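Local coordinates for protein separin (Saccharomyces cerevisiae, PDB 5U1T) that cleaves the kleisin subunit of cohesin as a caspase-like cysteine protease at the onset of anaphase, and is held inactive by securin until then, at residues 174-179 against 202-207. Numbering follows the deposited sequence.
Sequences ALTKIV and KQFKLP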
loop_
_atom_site.group_PDB
_atom_site.type_symbol
_atom_site.label_atom_id
_atom_site.label_comp_id
_atom_site.label_asym_id
_atom_site.label_seq_id
_atom_site.Cartn_x
_atom_site.Cartn_y
_atom_site.Cartn_z
ATOM N N ALA A 174 -60.996 -4.927 38.922
ATOM C CA ALA A 174 -61.481 -3.836 38.073
ATOM C C ALA A 174 -62.225 -4.355 36.845
ATOM O O ALA A 174 -63.415 -4.061 36.667
ATOM C CB ALA A 174 -60.346 -2.952 37.653
ATOM N N LEU A 175 -61.530 -5.130 36.014
ATOM C CA LEU A 175 -62.111 -5.682 34.789
ATOM C C LEU A 175 -63.401 -6.488 35.036
ATOM O O LEU A 175 -64.381 -6.355 34.296
ATOM C CB LEU A 175 -61.087 -6.566 34.065
ATOM C CG LEU A 175 -61.598 -7.302 32.823
ATOM C CD1 LEU A 175 -61.981 -6.329 31.734
ATOM C CD2 LEU A 175 -60.592 -8.304 32.303
ATOM N N THR A 176 -63.400 -7.322 36.070
ATOM C CA THR A 176 -64.526 -8.213 36.293
ATOM C C THR A 176 -65.681 -7.418 36.892
ATOM O O THR A 176 -66.853 -7.720 36.653
ATOM C CB THR A 176 -64.147 -9.394 37.209
ATOM O OG1 THR A 176 -64.086 -8.949 38.570
ATOM C CG2 THR A 176 -62.787 -9.987 36.813
ATOM N N LYS A 177 -65.343 -6.382 37.653
ATOM C CA LYS A 177 -66.355 -5.462 38.156
ATOM C C LYS A 177 -66.983 -4.701 36.993
ATOM O O LYS A 177 -68.189 -4.451 36.977
ATOM C CB LYS A 177 -65.754 -4.488 39.164
ATOM C CG LYS A 177 -66.763 -3.677 39.904
ATOM C CD LYS A 177 -66.115 -2.641 40.784
ATOM C CE LYS A 177 -67.185 -1.910 41.585
ATOM N NZ LYS A 177 -66.663 -0.688 42.247
ATOM N N ILE A 178 -66.151 -4.329 36.020
ATOM C CA ILE A 178 -66.612 -3.643 34.819
ATOM C C ILE A 178 -67.629 -4.513 34.078
ATOM O O ILE A 178 -68.624 -4.009 33.565
ATOM C CB ILE A 178 -65.412 -3.264 33.904
ATOM C CG1 ILE A 178 -64.851 -1.903 34.314
ATOM C CG2 ILE A 178 -65.815 -3.210 32.454
ATOM C CD1 ILE A 178 -65.867 -0.772 34.231
ATOM N N VAL A 179 -67.393 -5.823 34.074
ATOM C CA VAL A 179 -68.281 -6.788 33.429
ATOM C C VAL A 179 -69.666 -6.880 34.092
ATOM O O VAL A 179 -70.695 -6.917 33.412
ATOM C CB VAL A 179 -67.641 -8.188 33.416
ATOM C CG1 VAL A 179 -68.605 -9.228 32.859
ATOM C CG2 VAL A 179 -66.368 -8.163 32.607
ATOM N N LYS A 202 -64.211 -17.123 38.787
ATOM C CA LYS A 202 -63.548 -18.414 38.973
ATOM C C LYS A 202 -62.096 -18.314 38.532
ATOM O O LYS A 202 -61.187 -18.745 39.241
ATOM C CB LYS A 202 -64.261 -19.519 38.184
ATOM C CG LYS A 202 -63.700 -20.927 38.406
ATOM C CD LYS A 202 -64.701 -21.815 39.140
ATOM C CE LYS A 202 -64.133 -23.206 39.396
ATOM N NZ LYS A 202 -65.019 -24.035 40.281
ATOM N N GLN A 203 -61.893 -17.727 37.358
ATOM C CA GLN A 203 -60.585 -17.664 36.727
ATOM C C GLN A 203 -59.562 -16.914 37.551
ATOM O O GLN A 203 -58.368 -17.242 37.551
ATOM C CB GLN A 203 -60.709 -16.993 35.367
ATOM C CG GLN A 203 -59.546 -17.238 34.428
ATOM C CD GLN A 203 -59.973 -17.018 33.000
ATOM O OE1 GLN A 203 -61.170 -17.082 32.700
ATOM N NE2 GLN A 203 -59.016 -16.740 32.112
ATOM N N PHE A 204 -60.032 -15.887 38.240
ATOM C CA PHE A 204 -59.124 -15.000 38.935
ATOM C C PHE A 204 -59.243 -15.184 40.424
ATOM O O PHE A 204 -58.614 -14.465 41.203
ATOM C CB PHE A 204 -59.401 -13.563 38.522
ATOM C CG PHE A 204 -59.148 -13.321 37.067
ATOM C CD1 PHE A 204 -58.032 -13.874 36.457
ATOM C CD2 PHE A 204 -60.038 -12.589 36.298
ATOM C CE1 PHE A 204 -57.791 -13.684 35.126
ATOM C CE2 PHE A 204 -59.799 -12.390 34.955
ATOM C CZ PHE A 204 -58.672 -12.943 34.369
ATOM N N LYS A 205 -60.025 -16.197 40.794
ATOM C CA LYS A 205 -60.249 -16.566 42.181
ATOM C C LYS A 205 -60.763 -15.353 42.948
ATOM O O LYS A 205 -60.214 -14.995 43.987
ATOM C CB LYS A 205 -58.965 -17.101 42.828
ATOM C CG LYS A 205 -58.010 -17.837 41.887
ATOM C CD LYS A 205 -58.596 -19.144 41.396
ATOM C CE LYS A 205 -57.484 -20.101 41.001
ATOM N NZ LYS A 205 -56.519 -20.325 42.114
ATOM N N LEU A 206 -61.799 -14.708 42.426
ATOM C CA LEU A 206 -62.345 -13.526 43.075
ATOM C C LEU A 206 -63.487 -13.940 43.988
ATOM O O LEU A 206 -64.163 -14.935 43.721
ATOM C CB LEU A 206 -62.804 -12.491 42.031
ATOM C CG LEU A 206 -61.703 -11.971 41.080
ATOM C CD1 LEU A 206 -62.188 -10.804 40.254
ATOM C CD2 LEU A 206 -60.443 -11.581 41.829
ATOM N N PRO A 207 -63.684 -13.199 45.094
ATOM C CA PRO A 207 -64.786 -13.467 46.026
ATOM C C PRO A 207 -66.105 -13.037 45.435
ATOM O O PRO A 207 -66.235 -11.858 45.118
ATOM C CB PRO A 207 -64.442 -12.599 47.235
ATOM C CG PRO A 207 -63.671 -11.455 46.653
ATOM C CD PRO A 207 -62.846 -12.074 45.547
#
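A Schellman motif ends helix 190-203, and the turn it makes presents Phe204 and Leu206 to Thr176 on the preceding helix, 172-185, in the helical region of separase. Lys205, at positive phi (55°), is the C' residue: its N bonds to Lys202 O at 3.2 Å, while Leu206 N returns to Ile201 O. As the chain leaves the helix, the CB atoms of Phe204 and Leu206 both point to the neighbouring helix, where both side chains touch Thr176. The contact is small, burying 131 Å² in all, and rests on van der Waals packing with no hydrogen bond across it. Thr176 OG1 lies between its own backbone N and carbonyl carbon (chi1 77°) and makes a weak hydrogen bond back to His173 O, three residues earlier in the chain. The same rotation sets CG2 beside the backbone N, and this methyl touches both Phe204 and Leu206. It approaches the Phe204 ring at its edge, near the ring plane, whereas Gln203 CB sits over one face. Tyr200 of helix 190-203 also touches Thr176, and its ring meets that of Phe204 with the planes at about 45°. Leu206, two residues beyond Phe204, meets Thr176 tip to tip, its CD1 methyl 3.6 Å from Thr176 CG2; the edge contact of that CG2 with Phe204 CD2 is 3.8 Å.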